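Local coordinates for membrane-associated lipoprotein (Ureaplasma parvum, PDB 3K63), which is of unknown function but is probably anchored to the cell membrane by lipid, this piece being its lipoprotein-associated type-17 domain, at residues 11-15 and 16-20; 25-29 and 30-34; 50-53 and 54-57; 19-22 and 23-26. One frame throughout, in Å; residues are numbered along the deposited sequence.

Contact 1: 11-15 and 16-20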
loop_
_atom_site.group_PDB
_atom_site.type_symbol
_atom_site.label_atom_id
_atom_site.label_comp_id
_atom_site.label_asym_id
_atom_site.label_seq_id
_atom_site.Cartn_x
_atom_site.Cartn_y
_atom_site.Cartn_z
ATOM N N ILE A 11 4.585 -10.050 -7.170
ATOM C CA ILE A 11 3.490 -9.266 -6.628
ATOM C C ILE A 11 3.788 -7.792 -6.848
ATOM O O ILE A 11 4.816 -7.288 -6.407
ATOM C CB ILE A 11 3.303 -9.542 -5.125
ATOM C CG1 ILE A 11 3.031 -11.037 -4.906
ATOM C CG2 ILE A 11 2.172 -8.694 -4.590
ATOM C CD1 ILE A 11 2.737 -11.428 -3.471
ATOM N N ARG A 12 2.894 -7.112 -7.554
ATOM C CA ARG A 12 3.060 -5.697 -7.850
ATOM C C ARG A 12 1.693 -5.034 -7.928
ATOM O O ARG A 12 0.763 -5.562 -8.537
ATOM C CB ARG A 12 3.827 -5.529 -9.161
ATOM C CG ARG A 12 5.265 -5.055 -8.967
ATOM C CD ARG A 12 6.237 -5.775 -9.891
ATOM N NE ARG A 12 6.788 -6.993 -9.295
ATOM C CZ ARG A 12 7.648 -7.015 -8.277
ATOM N NH1 ARG A 12 8.060 -5.879 -7.733
ATOM N NH2 ARG A 12 8.109 -8.174 -7.812
ATOM N N LEU A 13 1.572 -3.877 -7.287
ATOM C CA LEU A 13 0.313 -3.153 -7.250
ATOM C C LEU A 13 -0.148 -2.800 -8.657
ATOM O O LEU A 13 0.660 -2.638 -9.567
ATOM C CB LEU A 13 0.469 -1.884 -6.410
ATOM C CG LEU A 13 -0.804 -1.198 -5.912
ATOM C CD1 LEU A 13 -1.607 -2.141 -5.028
ATOM C CD2 LEU A 13 -0.420 0.054 -5.141
ATOM N N LYS A 14 -1.459 -2.698 -8.828
ATOM C CA LYS A 14 -2.046 -2.368 -10.113
ATOM C C LYS A 14 -1.924 -3.510 -11.128
ATOM O O LYS A 14 -2.493 -3.448 -12.221
ATOM C CB LYS A 14 -1.424 -1.071 -10.651
ATOM C CG LYS A 14 -2.196 0.182 -10.216
ATOM C CD LYS A 14 -1.509 1.498 -10.578
ATOM C CE LYS A 14 -0.485 1.907 -9.527
ATOM N NZ LYS A 14 0.153 3.223 -9.841
ATOM N N ASP A 15 -1.194 -4.557 -10.759
ATOM C CA ASP A 15 -1.022 -5.718 -11.623
ATOM C C ASP A 15 -1.705 -6.900 -10.939
ATOM O O ASP A 15 -2.845 -7.256 -11.269
ATOM C CB ASP A 15 0.468 -6.018 -11.824
ATOM C CG ASP A 15 0.713 -7.270 -12.661
ATOM O OD1 ASP A 15 -0.190 -7.665 -13.433
ATOM O OD2 ASP A 15 1.819 -7.851 -12.559
ATOM N N THR A 16 -1.000 -7.483 -9.970
ATOM C CA THR A 16 -1.505 -8.615 -9.206
ATOM C C THR A 16 -2.723 -8.248 -8.378
ATOM O O THR A 16 -3.650 -9.047 -8.247
ATOM C CB THR A 16 -0.459 -9.145 -8.242
ATOM O OG1 THR A 16 0.801 -9.245 -8.919
ATOM C CG2 THR A 16 -0.881 -10.522 -7.725
ATOM N N PHE A 17 -2.712 -7.054 -7.797
ATOM C CA PHE A 17 -3.837 -6.619 -6.985
ATOM C C PHE A 17 -3.911 -5.108 -6.866
ATOM O O PHE A 17 -2.990 -4.377 -7.232
ATOM C CB PHE A 17 -3.743 -7.192 -5.567
ATOM C CG PHE A 17 -2.675 -6.540 -4.717
ATOM C CD1 PHE A 17 -1.327 -6.717 -5.018
ATOM C CD2 PHE A 17 -3.017 -5.738 -3.624
ATOM C CE1 PHE A 17 -0.335 -6.109 -4.249
ATOM C CE2 PHE A 17 -2.027 -5.124 -2.847
ATOM C CZ PHE A 17 -0.681 -5.314 -3.164
ATOM N N ASP A 18 -5.030 -4.660 -6.329
ATOM C CA ASP A 18 -5.267 -3.259 -6.084
ATOM C C ASP A 18 -5.975 -3.224 -4.745
ATOM O O ASP A 18 -6.474 -4.251 -4.268
ATOM C CB ASP A 18 -6.167 -2.664 -7.159
ATOM C CG ASP A 18 -5.410 -2.312 -8.430
ATOM O OD1 ASP A 18 -4.323 -1.695 -8.333
ATOM O OD2 ASP A 18 -5.909 -2.636 -9.534
ATOM N N PHE A 19 -5.998 -2.058 -4.119
ATOM C CA PHE A 19 -6.678 -1.931 -2.848
ATOM C C PHE A 19 -7.526 -0.683 -2.905
ATOM O O PHE A 19 -7.313 0.209 -3.728
ATOM C CB PHE A 19 -5.688 -1.832 -1.678
ATOM C CG PHE A 19 -4.834 -0.597 -1.702
ATOM C CD1 PHE A 19 -3.539 -0.640 -2.217
ATOM C CD2 PHE A 19 -5.321 0.611 -1.214
ATOM C CE1 PHE A 19 -2.737 0.501 -2.243
ATOM C CE2 PHE A 19 -4.535 1.764 -1.232
ATOM C CZ PHE A 19 -3.235 1.710 -1.749
ATOM N N LYS A 20 -8.509 -0.635 -2.029
ATOM C CA LYS A 20 -9.371 0.504 -1.959
ATOM C C LYS A 20 -9.585 0.630 -0.464
ATOM O O LYS A 20 -9.732 -0.372 0.234
ATOM C CB LYS A 20 -10.674 0.212 -2.706
ATOM C CG LYS A 20 -11.248 1.444 -3.398
ATOM C CD LYS A 20 -12.455 1.160 -4.304
ATOM C CE LYS A 20 -13.738 0.979 -3.493
ATOM N NZ LYS A 20 -14.897 0.692 -4.391
#
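Ile11 and Phe17 meet where the chain folds back on itself to enter strand 17-21, in an alpha-turn closed by Thr16 N bonding back to Arg12 O, residue i+4 to residue i. The branch methyl of Ile11 does the touching: CG2 lies 3.6 Å from Phe17 CE1, and both residues also rest on Ile58 of strand 56-64. Next along, Arg12 offers the turn both a donor and an acceptor. Its N gives a fairly straight bond (159°) to Thr16 OG1 at 3.3 Å, while its O takes the Thr16 N at 3.0 Å. Leu13 turns its CD1 toward the two aromatic rings of the strand. With CG anti to the backbone N (chi1 -163°), CD1 reaches over one face of the Phe17 ring, 3.9 Å from the centroid, in a CH-pi contact. The same methyl also comes within 3.7 Å of Phe19 CD1. Lys14, with a positive phi of 71°, lets the backbone reverse, and its N donates to Phe17 O at 2.8 Å. Its CG passes 3.4 Å from Asp18 OD1, a carboxylate oxygen that is itself held by the hydroxyl of Tyr29. Asp15 OD1 forms a salt bridge with Lys51, and Asp15 N closes the inner turn on Arg12 O at 3.1 Å, giving that carbonyl oxygen a second donor.

Contact 2: 25-29 and 30-34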
loop_
_atom_site.group_PDB
_atom_site.type_symbol
_atom_site.label_atom_id
_atom_site.label_comp_id
_atom_site.label_asym_id
_atom_site.label_seq_id
_atom_site.Cartn_x
_atom_site.Cartn_y
_atom_site.Cartn_z
ATOM N N PRO A 25 -13.605 5.289 -0.699
ATOM C CA PRO A 25 -14.118 4.410 -1.755
ATOM C C PRO A 25 -14.034 4.853 -3.223
ATOM O O PRO A 25 -13.758 4.024 -4.090
ATOM C CB PRO A 25 -15.562 4.152 -1.314
ATOM C CG PRO A 25 -15.906 5.402 -0.537
ATOM C CD PRO A 25 -14.660 5.570 0.290
ATOM N N ASN A 26 -14.246 6.136 -3.515
ATOM C CA ASN A 26 -14.217 6.574 -4.911
ATOM C C ASN A 26 -13.044 7.443 -5.354
ATOM O O ASN A 26 -13.212 8.324 -6.200
ATOM C CB ASN A 26 -15.519 7.301 -5.259
ATOM C CG ASN A 26 -16.715 6.710 -4.554
ATOM O OD1 ASN A 26 -17.152 7.222 -3.520
ATOM N ND2 ASN A 26 -17.237 5.611 -5.089
ATOM N N GLN A 27 -11.859 7.200 -4.805
ATOM C CA GLN A 27 -10.693 7.997 -5.182
ATOM C C GLN A 27 -9.513 7.131 -5.602
ATOM O O GLN A 27 -9.188 6.155 -4.933
ATOM C CB GLN A 27 -10.269 8.910 -4.025
ATOM C CG GLN A 27 -11.297 9.948 -3.619
ATOM C CD GLN A 27 -10.771 10.880 -2.546
ATOM O OE1 GLN A 27 -9.870 11.684 -2.791
ATOM N NE2 GLN A 27 -11.322 10.767 -1.341
ATOM N N ASN A 28 -8.869 7.494 -6.708
ATOM C CA ASN A 28 -7.721 6.738 -7.200
ATOM C C ASN A 28 -6.478 7.011 -6.369
ATOM O O ASN A 28 -6.450 7.918 -5.542
ATOM C CB ASN A 28 -7.401 7.099 -8.648
ATOM C CG ASN A 28 -8.542 6.815 -9.589
ATOM O OD1 ASN A 28 -8.520 7.252 -10.744
ATOM N ND2 ASN A 28 -9.547 6.075 -9.113
ATOM N N TYR A 29 -5.440 6.227 -6.626
ATOM C CA TYR A 29 -4.186 6.361 -5.916
ATOM C C TYR A 29 -3.578 7.731 -6.109
ATOM O O TYR A 29 -3.074 8.324 -5.158
ATOM C CB TYR A 29 -3.180 5.331 -6.404
ATOM C CG TYR A 29 -3.636 3.904 -6.280
ATOM C CD1 TYR A 29 -4.267 3.454 -5.121
ATOM C CD2 TYR A 29 -3.407 2.989 -7.306
ATOM C CE1 TYR A 29 -4.661 2.128 -4.983
ATOM C CE2 TYR A 29 -3.793 1.665 -7.174
ATOM C CZ TYR A 29 -4.420 1.245 -6.008
ATOM O OH TYR A 29 -4.802 -0.058 -5.853
ATOM N N ASP A 30 -3.621 8.241 -7.339
ATOM C CA ASP A 30 -3.009 9.535 -7.605
ATOM C C ASP A 30 -3.773 10.755 -7.098
ATOM O O ASP A 30 -3.357 11.878 -7.338
ATOM C CB ASP A 30 -2.687 9.689 -9.104
ATOM C CG ASP A 30 -3.916 9.590 -10.003
ATOM O OD1 ASP A 30 -5.051 9.489 -9.488
ATOM O OD2 ASP A 30 -3.727 9.620 -11.242
ATOM N N GLN A 31 -4.893 10.537 -6.414
ATOM C CA GLN A 31 -5.685 11.635 -5.858
ATOM C C GLN A 31 -5.545 11.584 -4.326
ATOM O O GLN A 31 -6.149 12.379 -3.594
ATOM C CB GLN A 31 -7.163 11.498 -6.252
ATOM C CG GLN A 31 -7.432 11.724 -7.740
ATOM C CD GLN A 31 -8.844 11.310 -8.160
ATOM O OE1 GLN A 31 -9.580 10.684 -7.387
ATOM N NE2 GLN A 31 -9.222 11.651 -9.393
ATOM N N LEU A 32 -4.719 10.653 -3.848
ATOM C CA LEU A 32 -4.511 10.475 -2.409
ATOM C C LEU A 32 -3.081 10.645 -1.942
ATOM O O LEU A 32 -2.174 9.961 -2.399
ATOM C CB LEU A 32 -4.997 9.100 -1.972
ATOM C CG LEU A 32 -6.500 8.864 -1.996
ATOM C CD1 LEU A 32 -6.745 7.387 -1.823
ATOM C CD2 LEU A 32 -7.187 9.672 -0.904
ATOM N N LEU A 33 -2.887 11.563 -1.010
ATOM C CA LEU A 33 -1.561 11.794 -0.463
ATOM C C LEU A 33 -1.187 10.602 0.420
ATOM O O LEU A 33 -2.053 10.003 1.065
ATOM C CB LEU A 33 -1.560 13.059 0.388
ATOM C CG LEU A 33 -1.604 14.414 -0.321
ATOM C CD1 LEU A 33 -2.061 15.487 0.662
ATOM C CD2 LEU A 33 -0.224 14.746 -0.912
ATOM N N PRO A 34 0.095 10.220 0.434
ATOM C CA PRO A 34 0.440 9.088 1.288
ATOM C C PRO A 34 -0.063 9.292 2.710
ATOM O O PRO A 34 -0.569 8.351 3.322
ATOM C CB PRO A 34 1.957 9.041 1.198
ATOM C CG PRO A 34 2.172 9.366 -0.260
ATOM C CD PRO A 34 1.183 10.512 -0.516
#
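Asn28 and Gln31 face each other across a single turn of 3-10 helix, joined through the backbone and through one side-chain amide. Gln31 N donates to Asn28 O at 3.2 Å, and one residue further on Leu32 N donates to Tyr29 O at 3.1 Å; these bonds from residue i+3 to residue i define the 3-10 turn. The side chain of Gln31 then reaches back toward the start of the turn. With CG beside the backbone N (chi1 -69°) and the chain extended beyond it, OE1 arrives 3.3 Å from Asn28 N, a weak bond from backbone to side chain across the turn. The same amide oxygen lies 3.6 Å from Gln27 CA. Two further contacts complete this shell: Asp30 OD1 sits 3.5 Å from Asn28 CB, and Gln27 OE1 lies 3.8 Å from Leu32 CD2, the Gln27 and Leu32 side chains crossing at about a right angle. Further out, the Tyr29 hydroxyl ties the turn to the backbone N of Phe19 and to Asp18 OD1, while Leu32 leans on Phe24 and leads through Leu33 into helix 34-40. The chemistry is mostly that of backbone pairs at the surface: two main-chain bonds set the turn, and a weak hydrogen bond to the side-chain oxygen of Gln31 engages the N-H of Asn28, which the turn's own bonds do not use.

Contact 3: 50-53 and 54-57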
loop_
_atom_site.group_PDB
_atom_site.type_symbol
_atom_site.label_atom_id
_atom_site.label_comp_id
_atom_site.label_asym_id
_atom_site.label_seq_id
_atom_site.Cartn_x
_atom_site.Cartn_y
_atom_site.Cartn_z
ATOM N N HIS A 50 -6.491 -9.625 -8.216
ATOM C CA HIS A 50 -6.807 -9.972 -9.593
ATOM C C HIS A 50 -6.202 -11.287 -10.043
ATOM O O HIS A 50 -6.823 -12.024 -10.796
ATOM C CB HIS A 50 -6.306 -8.877 -10.525
ATOM C CG HIS A 50 -6.738 -7.506 -10.124
ATOM N ND1 HIS A 50 -5.933 -6.399 -10.275
ATOM C CD2 HIS A 50 -7.893 -7.061 -9.579
ATOM C CE1 HIS A 50 -6.574 -5.328 -9.837
ATOM N NE2 HIS A 50 -7.766 -5.702 -9.409
ATOM N N LYS A 51 -4.990 -11.582 -9.587
ATOM C CA LYS A 51 -4.323 -12.806 -10.006
ATOM C C LYS A 51 -3.799 -13.676 -8.861
ATOM O O LYS A 51 -3.638 -13.220 -7.731
ATOM C CB LYS A 51 -3.195 -12.444 -10.976
ATOM C CG LYS A 51 -3.609 -11.315 -11.902
ATOM C CD LYS A 51 -2.834 -11.260 -13.213
ATOM C CE LYS A 51 -1.390 -10.815 -13.034
ATOM N NZ LYS A 51 -0.728 -10.615 -14.359
ATOM N N TYR A 52 -3.553 -14.940 -9.173
ATOM C CA TYR A 52 -3.057 -15.906 -8.209
ATOM C C TYR A 52 -3.980 -16.115 -7.007
ATOM O O TYR A 52 -3.501 -16.539 -5.951
ATOM C CB TYR A 52 -1.672 -15.506 -7.682
ATOM C CG TYR A 52 -0.612 -15.222 -8.733
ATOM C CD1 TYR A 52 -0.313 -16.147 -9.742
ATOM C CD2 TYR A 52 0.102 -14.018 -8.711
ATOM C CE1 TYR A 52 0.670 -15.870 -10.706
ATOM C CE2 TYR A 52 1.082 -13.731 -9.664
ATOM C CZ TYR A 52 1.359 -14.656 -10.659
ATOM O OH TYR A 52 2.298 -14.341 -11.619
ATOM N N GLN A 53 -5.280 -15.842 -7.125
ATOM C CA GLN A 53 -6.125 -16.065 -5.956
ATOM C C GLN A 53 -6.312 -17.535 -5.601
ATOM O O GLN A 53 -6.855 -17.855 -4.542
ATOM C CB GLN A 53 -7.499 -15.383 -6.064
ATOM C CG GLN A 53 -7.996 -14.949 -7.439
ATOM C CD GLN A 53 -9.271 -14.083 -7.350
ATOM O OE1 GLN A 53 -9.782 -13.819 -6.257
ATOM N NE2 GLN A 53 -9.772 -13.635 -8.502
ATOM N N ASN A 54 -5.863 -18.436 -6.472
ATOM C CA ASN A 54 -5.976 -19.860 -6.176
ATOM C C ASN A 54 -4.791 -20.257 -5.286
ATOM O O ASN A 54 -4.938 -21.018 -4.327
ATOM C CB ASN A 54 -5.950 -20.684 -7.463
ATOM C CG ASN A 54 -7.349 -20.960 -8.024
ATOM O OD1 ASN A 54 -7.505 -21.243 -9.214
ATOM N ND2 ASN A 54 -8.362 -20.891 -7.170
ATOM N N GLU A 55 -3.629 -19.682 -5.592
ATOM C CA GLU A 55 -2.391 -19.974 -4.874
ATOM C C GLU A 55 -1.985 -19.058 -3.721
ATOM O O GLU A 55 -1.340 -19.507 -2.779
ATOM C CB GLU A 55 -1.212 -19.989 -5.848
ATOM C CG GLU A 55 -1.430 -20.730 -7.150
ATOM C CD GLU A 55 -2.042 -19.852 -8.234
ATOM O OE1 GLU A 55 -3.175 -19.343 -8.059
ATOM O OE2 GLU A 55 -1.379 -19.670 -9.275
ATOM N N LEU A 56 -2.368 -17.786 -3.791
ATOM C CA LEU A 56 -1.942 -16.803 -2.800
ATOM C C LEU A 56 -2.993 -15.888 -2.182
ATOM O O LEU A 56 -4.037 -15.616 -2.784
ATOM C CB LEU A 56 -0.862 -15.951 -3.469
ATOM C CG LEU A 56 -0.503 -14.545 -3.033
ATOM C CD1 LEU A 56 0.626 -14.661 -2.055
ATOM C CD2 LEU A 56 -0.093 -13.712 -4.236
ATOM N N ASP A 57 -2.730 -15.443 -0.955
ATOM C CA ASP A 57 -3.623 -14.479 -0.324
ATOM C C ASP A 57 -2.754 -13.281 0.005
ATOM O O ASP A 57 -1.698 -13.416 0.635
ATOM C CB ASP A 57 -4.254 -14.953 0.970
ATOM C CG ASP A 57 -5.196 -13.897 1.548
ATOM O OD1 ASP A 57 -6.048 -13.412 0.768
ATOM O OD2 ASP A 57 -5.097 -13.540 2.751
#
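The link between strand 45-49 and strand 56-64 reverses direction in a tight turn, in which Tyr52 and Leu56 are the residues clasped together. Tyr52 O takes both bonds of the turn. Leu56 N donates to it at 2.7 Å with an N-H...O angle of 158°, and Glu55 N adds a weak, bent bond to the same oxygen at 3.2 Å. Tyr52 itself has a positive phi of 60°, so the chain swings sharply there before Gln53, Asn54 and Glu55 wind on in a helical sense. The Glu55 side chain curls back over the start of the turn: a bend at chi2 (88°) brings OE1 to 3.4 Å from Tyr52 CA and OE2 to 3.7 Å from Tyr52 CD1. That second oxygen lies at the edge of the phenol ring, near its plane, whereas the carboxylate as a whole stands nearly upright to the ring. Across the bend, Leu56 CD2 packs loosely on Tyr52 CB at 4.2 Å. Ile7 of helix 4-7 touches the side chains of Tyr52, Glu55 and Leu56, and Lys88, just past strand 79-87, bonds to Gln53 O through NZ. A five-residue loop closed by a bond from residue i+4 back to the carbonyl of residue i is the alpha-turn, here serving to start one of the two outer strands of the three-stranded antiparallel sheet.

Contact 4: 19-22 and 23-26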
loop_
_atom_site.group_PDB
_atom_site.type_symbol
_atom_site.label_atom_id
_atom_site.label_comp_id
_atom_site.label_asym_id
_atom_site.label_seq_id
_atom_site.Cartn_x
_atom_site.Cartn_y
_atom_site.Cartn_z
ATOM N N PHE A 19 -5.998 -2.058 -4.119
ATOM C CA PHE A 19 -6.678 -1.931 -2.848
ATOM C C PHE A 19 -7.526 -0.683 -2.905
ATOM O O PHE A 19 -7.313 0.209 -3.728
ATOM C CB PHE A 19 -5.688 -1.832 -1.678
ATOM C CG PHE A 19 -4.834 -0.597 -1.702
ATOM C CD1 PHE A 19 -3.539 -0.640 -2.217
ATOM C CD2 PHE A 19 -5.321 0.611 -1.214
ATOM C CE1 PHE A 19 -2.737 0.501 -2.243
ATOM C CE2 PHE A 19 -4.535 1.764 -1.232
ATOM C CZ PHE A 19 -3.235 1.710 -1.749
ATOM N N LYS A 20 -8.509 -0.635 -2.029
ATOM C CA LYS A 20 -9.371 0.504 -1.959
ATOM C C LYS A 20 -9.585 0.630 -0.464
ATOM O O LYS A 20 -9.732 -0.372 0.234
ATOM C CB LYS A 20 -10.674 0.212 -2.706
ATOM C CG LYS A 20 -11.248 1.444 -3.398
ATOM C CD LYS A 20 -12.455 1.160 -4.304
ATOM C CE LYS A 20 -13.738 0.979 -3.493
ATOM N NZ LYS A 20 -14.897 0.692 -4.391
ATOM N N LEU A 21 -9.555 1.862 0.025
ATOM C CA LEU A 21 -9.733 2.124 1.442
ATOM C C LEU A 21 -11.173 2.473 1.774
ATOM O O LEU A 21 -11.801 3.308 1.116
ATOM C CB LEU A 21 -8.827 3.270 1.886
ATOM C CG LEU A 21 -7.465 2.937 2.494
ATOM C CD1 LEU A 21 -6.563 2.280 1.475
ATOM C CD2 LEU A 21 -6.840 4.240 3.027
ATOM N N ALA A 22 -11.694 1.829 2.807
ATOM C CA ALA A 22 -13.060 2.072 3.243
ATOM C C ALA A 22 -13.356 3.559 3.464
ATOM O O ALA A 22 -14.514 3.984 3.421
ATOM C CB ALA A 22 -13.335 1.298 4.530
ATOM N N ALA A 23 -12.308 4.346 3.691
ATOM C CA ALA A 23 -12.466 5.771 3.946
ATOM C C ALA A 23 -12.544 6.604 2.667
ATOM O O ALA A 23 -13.126 7.681 2.662
ATOM C CB ALA A 23 -11.333 6.256 4.832
ATOM N N PHE A 24 -11.969 6.099 1.581
ATOM C CA PHE A 24 -12.009 6.830 0.323
ATOM C C PHE A 24 -12.452 5.952 -0.836
ATOM O O PHE A 24 -11.795 5.895 -1.866
ATOM C CB PHE A 24 -10.636 7.419 0.007
ATOM C CG PHE A 24 -10.034 8.194 1.140
ATOM C CD1 PHE A 24 -8.849 7.768 1.734
ATOM C CD2 PHE A 24 -10.658 9.340 1.626
ATOM C CE1 PHE A 24 -8.302 8.468 2.791
ATOM C CE2 PHE A 24 -10.119 10.049 2.682
ATOM C CZ PHE A 24 -8.936 9.612 3.269
ATOM N N PRO A 25 -13.605 5.289 -0.699
ATOM C CA PRO A 25 -14.118 4.410 -1.755
ATOM C C PRO A 25 -14.034 4.853 -3.223
ATOM O O PRO A 25 -13.758 4.024 -4.090
ATOM C CB PRO A 25 -15.562 4.152 -1.314
ATOM C CG PRO A 25 -15.906 5.402 -0.537
ATOM C CD PRO A 25 -14.660 5.570 0.290
ATOM N N ASN A 26 -14.246 6.136 -3.515
ATOM C CA ASN A 26 -14.217 6.574 -4.911
ATOM C C ASN A 26 -13.044 7.443 -5.354
ATOM O O ASN A 26 -13.212 8.324 -6.200
ATOM C CB ASN A 26 -15.519 7.301 -5.259
ATOM C CG ASN A 26 -16.715 6.710 -4.554
ATOM O OD1 ASN A 26 -17.152 7.222 -3.520
ATOM N ND2 ASN A 26 -17.237 5.611 -5.089
#
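Leu21 O receives Phe24 N at 2.8 Å, the bond that closes a type I beta turn at the end of strand 17-21. The N-H...O angle is a modest 140°. Pro25 N follows close by at 3.2 Å from Leu21 O, but proline has no hydrogen to share, so the turn cannot add a further backbone bond there. Its ring nonetheless continues the wrap, with CD resting 3.5 Å from Ala22 O. Ahead of the turn, Lys20 reaches forward along the chain: a bend at chi3 (78°) lays its methylenes beside the Pro25 carbonyl, CE at 3.1 Å from Pro25 O. Both CE and CD of this lysine are nearer to the oxygen than NZ is. Leu21 CD2 comes to 4.3 Å from Phe24 CD1, a loose touch between apolar groups. The methyl of Ala23 sits over the centre of the Phe24 ring, backing it from within its own segment. Leu21 touches both Ile37 of helix 34-40 and Phe63 of strand 56-64, Ala23 and Phe24 touch Asn40 at the end of that helix, and Ala22 pairs by its backbone with Gly44, just before strand 45-49 begins.

Three of the four contacts follow one another, overlapping, along the chain's first third: contact 1 leads into strand 17-21, contact 4 leaves it, and contact 2 continues toward helix 34-40. Contact 1 and contact 4 share Phe19 and Lys20, and their centres lie about 14 Å apart. Contact 2 has its centre about 8 Å from that of contact 4, with Pro25 and Asn26 in common. Contact 3 comes later, after strand 45-49, which pairs antiparallel with strand 17-21. It therefore returns beside contact 1, about 11 Å between centres, while its centre is about 24 Å from that of contact 2. Turns at both ends of the two-stranded sheet thus connect this part of the domain to its three-stranded sheet and helices.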